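Local coordinates for NADH dehydrogenase, putative (Plasmodium falciparum, PDB 5JWC), which probably oxidises NADH with the help of bound FAD and passes the electrons to ubiquinone, as a type II NADH dehydrogenase, at residues L101-T106 with N123-F128. Residues are numbered along the deposited sequence; the frame is centred on the assembly and turned at random.
With FAD (flavin-adenine dinucleotide), chain C.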
loop_
_atom_site.group_PDB
_atom_site.type_symbol
_atom_site.label_atom_id
_atom_site.label_comp_id
_atom_site.label_asym_id
_atom_site.label_seq_id
_atom_site.Cartn_x
_atom_site.Cartn_y
_atom_site.Cartn_z
ATOM N N LEU A 101 4.751 21.885 -7.140
ATOM C CA LEU A 101 3.314 22.115 -7.194
ATOM C C LEU A 101 2.634 20.910 -7.829
ATOM O O LEU A 101 3.063 20.447 -8.887
ATOM C CB LEU A 101 2.984 23.383 -8.003
ATOM C CG LEU A 101 3.376 24.715 -7.379
ATOM C CD1 LEU A 101 3.043 25.857 -8.334
ATOM C CD2 LEU A 101 2.669 24.897 -6.018
ATOM N N GLN A 102 1.588 20.389 -7.192
ATOM C CA GLN A 102 0.898 19.244 -7.761
ATOM C C GLN A 102 -0.137 19.692 -8.773
ATOM O O GLN A 102 -1.310 19.881 -8.450
ATOM C CB GLN A 102 0.247 18.392 -6.683
ATOM C CG GLN A 102 -0.293 17.089 -7.241
ATOM C CD GLN A 102 -0.639 16.096 -6.157
ATOM O OE1 GLN A 102 -0.216 14.938 -6.204
ATOM N NE2 GLN A 102 -1.410 16.536 -5.177
ATOM N N LEU A 103 0.311 19.850 -10.008
ATOM C CA LEU A 103 -0.541 20.332 -11.072
ATOM C C LEU A 103 -0.238 19.552 -12.339
ATOM O O LEU A 103 0.878 19.056 -12.509
ATOM C CB LEU A 103 -0.302 21.820 -11.308
ATOM C CG LEU A 103 -0.592 22.801 -10.176
ATOM C CD1 LEU A 103 0.002 24.153 -10.524
ATOM C CD2 LEU A 103 -2.099 22.898 -9.957
ATOM N N GLU A 104 -1.227 19.470 -13.223
ATOM C CA GLU A 104 -1.051 18.937 -14.562
ATOM C C GLU A 104 -0.987 20.100 -15.564
ATOM O O GLU A 104 -1.899 20.933 -15.604
ATOM C CB GLU A 104 -2.204 17.994 -14.902
ATOM C CG GLU A 104 -2.214 17.535 -16.341
ATOM C CD GLU A 104 -3.515 16.853 -16.738
ATOM O OE1 GLU A 104 -4.153 16.200 -15.880
ATOM O OE2 GLU A 104 -3.902 16.982 -17.922
ATOM N N CYS A 105 0.075 20.177 -16.361
ATOM C CA CYS A 105 0.157 21.208 -17.398
ATOM C C CYS A 105 -0.725 20.858 -18.606
ATOM O O CYS A 105 -0.732 19.713 -19.070
ATOM C CB CYS A 105 1.600 21.426 -17.847
ATOM S SG CYS A 105 1.792 22.790 -19.042
ATOM N N THR A 106 -1.492 21.837 -19.092
ATOM C CA THR A 106 -2.442 21.590 -20.177
ATOM C C THR A 106 -2.054 22.352 -21.447
ATOM O O THR A 106 -2.375 21.928 -22.550
ATOM C CB THR A 106 -3.894 21.990 -19.791
ATOM O OG1 THR A 106 -3.969 23.405 -19.572
ATOM C CG2 THR A 106 -4.344 21.272 -18.545
ATOM N N ASN A 123 -9.366 23.205 -11.388
ATOM C CA ASN A 123 -9.117 24.632 -11.273
ATOM C C ASN A 123 -7.885 25.022 -12.085
ATOM O O ASN A 123 -6.838 24.365 -12.006
ATOM C CB ASN A 123 -8.948 25.023 -9.814
ATOM C CG ASN A 123 -10.168 24.685 -8.988
ATOM O OD1 ASN A 123 -11.294 25.001 -9.375
ATOM N ND2 ASN A 123 -9.959 24.001 -7.868
ATOM N N LYS A 124 -8.015 26.093 -12.860
ATOM C CA LYS A 124 -6.941 26.557 -13.718
ATOM C C LYS A 124 -5.916 27.376 -12.953
ATOM O O LYS A 124 -6.253 28.188 -12.085
ATOM C CB LYS A 124 -7.507 27.386 -14.877
ATOM C CG LYS A 124 -6.450 27.881 -15.858
ATOM C CD LYS A 124 -7.077 28.552 -17.075
ATOM C CE LYS A 124 -6.096 29.536 -17.703
ATOM N NZ LYS A 124 -6.569 30.099 -19.000
ATOM N N VAL A 125 -4.650 27.144 -13.273
ATOM C CA VAL A 125 -3.547 27.874 -12.673
ATOM C C VAL A 125 -2.639 28.382 -13.787
ATOM O O VAL A 125 -2.288 27.630 -14.709
ATOM C CB VAL A 125 -2.739 26.990 -11.703
ATOM C CG1 VAL A 125 -1.699 27.819 -10.962
ATOM C CG2 VAL A 125 -3.678 26.273 -10.726
ATOM N N LYS A 126 -2.261 29.653 -13.704
ATOM C CA LYS A 126 -1.409 30.255 -14.714
ATOM C C LYS A 126 -0.055 30.569 -14.105
ATOM O O LYS A 126 0.026 31.139 -13.023
ATOM C CB LYS A 126 -2.075 31.512 -15.287
ATOM C CG LYS A 126 -1.229 32.315 -16.264
ATOM C CD LYS A 126 -2.107 33.308 -17.033
ATOM C CE LYS A 126 -1.287 34.273 -17.892
ATOM N NZ LYS A 126 -2.170 35.090 -18.783
ATOM N N LEU A 127 1.016 30.171 -14.787
ATOM C CA LEU A 127 2.354 30.302 -14.219
ATOM C C LEU A 127 3.346 30.809 -15.253
ATOM O O LEU A 127 3.395 30.304 -16.365
ATOM C CB LEU A 127 2.829 28.960 -13.646
ATOM C CG LEU A 127 2.005 28.408 -12.476
ATOM C CD1 LEU A 127 2.378 26.972 -12.152
ATOM C CD2 LEU A 127 2.183 29.299 -11.250
ATOM N N PHE A 128 4.139 31.802 -14.875
ATOM C CA PHE A 128 5.130 32.372 -15.760
ATOM C C PHE A 128 6.487 31.719 -15.550
ATOM O O PHE A 128 6.787 31.255 -14.456
ATOM C CB PHE A 128 5.241 33.880 -15.531
ATOM C CG PHE A 128 4.079 34.658 -16.077
ATOM C CD1 PHE A 128 4.066 35.074 -17.399
ATOM C CD2 PHE A 128 3.003 34.983 -15.268
ATOM C CE1 PHE A 128 2.997 35.789 -17.904
ATOM C CE2 PHE A 128 1.930 35.702 -15.768
ATOM C CZ PHE A 128 1.927 36.100 -17.088
HETATM P PA FAD C . 8.727 9.582 -16.941
HETATM O O1A FAD C . 7.595 8.643 -17.243
HETATM O O2A FAD C . 9.808 8.981 -16.113
HETATM O O5B FAD C . 8.173 10.921 -16.241
HETATM C C5B FAD C . 7.165 11.709 -16.833
HETATM C C4B FAD C . 6.624 12.607 -15.733
HETATM O O4B FAD C . 5.800 13.602 -16.308
HETATM C C3B FAD C . 5.761 11.823 -14.740
HETATM O O3B FAD C . 6.034 12.296 -13.439
HETATM C C2B FAD C . 4.352 12.237 -15.099
HETATM O O2B FAD C . 3.513 12.197 -13.968
HETATM C C1B FAD C . 4.610 13.668 -15.555
HETATM N N9A FAD C . 3.576 14.247 -16.419
HETATM C C8A FAD C . 2.817 13.616 -17.375
HETATM N N7A FAD C . 2.007 14.548 -17.936
HETATM C C5A FAD C . 2.243 15.746 -17.358
HETATM C C6A FAD C . 1.692 17.002 -17.564
HETATM N N6A FAD C . 0.800 17.194 -18.535
HETATM N N1A FAD C . 2.152 18.061 -16.815
HETATM C C2A FAD C . 3.143 17.869 -15.870
HETATM N N3A FAD C . 3.684 16.612 -15.669
HETATM C C4A FAD C . 3.229 15.570 -16.401
HETATM N N1 FAD C . 14.596 2.413 -18.937
HETATM C C2 FAD C . 15.885 1.977 -18.791
HETATM O O2 FAD C . 16.805 2.672 -19.204
HETATM N N3 FAD C . 16.161 0.771 -18.168
HETATM C C4 FAD C . 15.158 -0.020 -17.673
HETATM O O4 FAD C . 15.440 -1.087 -17.111
HETATM C C4X FAD C . 13.845 0.418 -17.803
HETATM N N5 FAD C . 12.801 -0.341 -17.322
HETATM C C5X FAD C . 11.497 0.120 -17.463
HETATM C C6 FAD C . 10.448 -0.628 -16.961
HETATM C C7 FAD C . 9.133 -0.194 -17.090
HETATM C C7M FAD C . 8.020 -1.053 -16.536
HETATM C C8 FAD C . 8.864 1.016 -17.717
HETATM C C8M FAD C . 7.454 1.503 -17.869
HETATM C C9 FAD C . 9.922 1.775 -18.221
HETATM C C9A FAD C . 11.237 1.334 -18.090
HETATM N N10 FAD C . 12.292 2.085 -18.580
HETATM C C10 FAD C . 13.577 1.636 -18.433
HETATM C "C1'" FAD C . 12.055 3.373 -19.313
HETATM C "C2'" FAD C . 12.005 4.614 -18.460
HETATM O "O2'" FAD C . 11.022 4.448 -17.477
HETATM C "C3'" FAD C . 11.574 5.760 -19.358
HETATM O "O3'" FAD C . 12.411 5.856 -20.487
HETATM C "C4'" FAD C . 11.651 7.020 -18.514
HETATM O "O4'" FAD C . 10.563 6.963 -17.627
HETATM C "C5'" FAD C . 11.592 8.294 -19.342
HETATM O "O5'" FAD C . 11.751 9.379 -18.451
HETATM P P FAD C . 10.814 10.681 -18.607
HETATM O O1P FAD C . 11.253 11.725 -17.606
HETATM O O2P FAD C . 10.898 11.104 -20.047
HETATM O O3P FAD C . 9.309 10.141 -18.339
#
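Leu103 meets both Val125 and Leu127, and Leu101 joins as a third leucine in the same apolar cluster. Leu103 CD2 lies 3.8 Å from Val125 CG2, where the two side chains run across each other at about a right angle. Leu103 CD1 comes end-on to Leu127 CD1, at 4.0 Å, and also lies near Val125 CG1. Leu101 CD1 reaches that same Leu127 methyl, also at 4.0 Å, so one methyl of Leu127 receives two leucine tips. Val125 sets CG2 beside its own backbone N (CG1 anti to it, chi1 -173°), which brings this branch to Leu103 CD2. Leu103 and Val125 are buried, and Leu177 and Asn179 of the second subunit pack on them in turn.

Polar contacts to the cofactor come from the backbone of Cys105. Cys105 N donates to FAD N1A over 3.0 Å, and FAD N6A donates to Cys105 O with an N-H...O angle of 164°. This backbone pair reads the Watson-Crick edge of the adenine. Glu104 CG also packs against the adenine, 3.7 Å from FAD N6A.

The backbones stay apart, with Leu103 CA and Val125 CA 8.3 Å from each other. Strand 114-118 lies between them and bonds to both through its backbone. The three run antiparallel at one edge of a mixed sheet, and 99-109 then pairs in parallel with 53-57, within the Rossmann-type FAD-binding domain of pyridine nucleotide-disulphide oxidoreductases.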